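Cyclic nucleotide-gated potassium channel mll3241 (Mesorhizobium loti, PDB 4MUV) conducts potassium ions across the membrane as a homotetrameric channel activated by cAMP, which binds to the cytoplasmic domain represented here. Local coordinates at residues V17-L22 with F61-S66. The protein carries 3 engineered substitutions. Residues are numbered along the deposited sequence; the frame is centred on the assembly and turned at random.
Sequences VAAVPL and FVVEGS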
# COMPACT_ATOMS: atom_id res chain seq x y z
N VAL A 17 -6.36 10.10 3.83
CA VAL A 17 -6.93 9.31 2.75
C VAL A 17 -7.34 10.15 1.55
O VAL A 17 -7.45 9.64 0.44
CB VAL A 17 -8.09 8.38 3.23
CG1 VAL A 17 -9.42 9.12 3.35
CG2 VAL A 17 -8.22 7.16 2.31
N ALA A 18 -7.53 11.46 1.74
CA ALA A 18 -7.85 12.34 0.62
C ALA A 18 -6.73 12.32 -0.44
O ALA A 18 -6.97 12.67 -1.59
CB ALA A 18 -8.09 13.76 1.11
N ALA A 19 -5.53 11.89 -0.06
CA ALA A 19 -4.39 11.79 -0.98
C ALA A 19 -4.32 10.47 -1.77
O ALA A 19 -3.34 10.22 -2.48
CB ALA A 19 -3.09 12.00 -0.21
N VAL A 20 -5.34 9.64 -1.68
CA VAL A 20 -5.35 8.34 -2.38
C VAL A 20 -6.42 8.32 -3.46
O VAL A 20 -7.56 8.02 -3.17
CB VAL A 20 -5.60 7.16 -1.39
CG1 VAL A 20 -5.52 5.80 -2.12
CG2 VAL A 20 -4.58 7.20 -0.27
N PRO A 21 -6.02 8.59 -4.72
CA PRO A 21 -7.02 8.65 -5.78
C PRO A 21 -7.82 7.38 -5.94
O PRO A 21 -9.00 7.43 -6.29
CB PRO A 21 -6.18 8.88 -7.04
CG PRO A 21 -4.98 9.55 -6.56
CD PRO A 21 -4.68 8.93 -5.23
N LEU A 22 -7.19 6.24 -5.68
CA LEU A 22 -7.86 4.97 -5.84
C LEU A 22 -9.18 4.94 -5.08
O LEU A 22 -10.15 4.33 -5.53
CB LEU A 22 -6.96 3.82 -5.36
CG LEU A 22 -7.45 2.41 -5.67
CD1 LEU A 22 -7.49 2.18 -7.19
CD2 LEU A 22 -6.52 1.39 -5.01
N PHE A 61 -0.26 2.47 0.97
CA PHE A 61 -0.61 3.62 0.14
C PHE A 61 0.28 4.77 0.56
O PHE A 61 0.31 5.14 1.73
CB PHE A 61 -2.09 3.96 0.31
CG PHE A 61 -2.96 2.84 -0.10
CD1 PHE A 61 -3.28 1.83 0.78
CD2 PHE A 61 -3.41 2.74 -1.41
CE1 PHE A 61 -4.05 0.77 0.37
CE2 PHE A 61 -4.17 1.66 -1.82
CZ PHE A 61 -4.49 0.68 -0.92
N VAL A 62 1.02 5.33 -0.39
CA VAL A 62 1.90 6.47 -0.08
C VAL A 62 1.06 7.74 -0.00
O VAL A 62 0.29 8.04 -0.92
CB VAL A 62 2.99 6.66 -1.15
CG1 VAL A 62 3.90 7.80 -0.80
CG2 VAL A 62 3.80 5.38 -1.32
N VAL A 63 1.18 8.48 1.09
CA VAL A 63 0.36 9.67 1.28
C VAL A 63 1.15 10.95 1.50
O VAL A 63 0.59 12.01 1.29
CB VAL A 63 -0.78 9.43 2.33
CG1 VAL A 63 -1.84 8.47 1.78
CG2 VAL A 63 -0.26 8.90 3.63
N GLU A 64 2.42 10.84 1.91
CA GLU A 64 3.33 11.99 2.03
C GLU A 64 4.74 11.46 1.80
O GLU A 64 5.07 10.38 2.28
CB GLU A 64 3.29 12.64 3.43
CG GLU A 64 1.91 13.08 3.95
CD GLU A 64 1.95 13.62 5.37
OE1 GLU A 64 2.69 13.08 6.23
OE2 GLU A 64 1.21 14.57 5.65
N GLY A 65 5.58 12.19 1.08
CA GLY A 65 6.93 11.72 0.82
C GLY A 65 6.97 10.66 -0.26
O GLY A 65 6.03 10.48 -1.00
N SER A 66 8.10 9.96 -0.35
CA SER A 66 8.28 8.97 -1.40
C SER A 66 9.07 7.75 -0.95
O SER A 66 9.84 7.79 0.02
CB SER A 66 8.95 9.60 -2.61
OG SER A 66 10.24 10.06 -2.28
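The backbone N of Val20, whose side chain rests on Phe61 and Val63, donates a hydrogen bond to Val17 O at 3.0 Å. This bond closes a type I beta turn from Val17 to Val20, at the end of which Val20 meets the strand. No hydrogen bond links the two segments; apolar side chains make the joint. Val20 suits its place because a beta-branched residue offers two methyls from one short stem. With CG1 anti to the backbone N (chi1 -177°), that branch approaches the Phe61 ring obliquely, 3.8 Å from CD2, while CG2 packs 3.7 Å from Val63 CG1. Leu22, with its longer side chain, brings CD2 to the ring edge, near the ring plane, 4.0 Å from Phe61 CE2, next to the ring atom that Val20 touches. The small Ala19 is consistent with the close approach of turn and strand, its CB 4.2 Å from Val63 CG1 and 4.0 Å from Val63 O. There Val63 and Glu64 face Ser105 in a classic beta bulge, and Glu64 OE1 is hydrogen-bonded to Ser105 OG and forms a salt bridge with Arg12 NH2. Phe61 also meets Phe23 and lies outside the cGMP pocket. The contact packs the N-terminal helical part on the beta roll of the cyclic nucleotide-binding domain: the loop between helices 13-17 and 28-37 sits on strand 58-64, with helix 122-139 touching Leu22 and Phe61 and strand 104-110 flanking Val63.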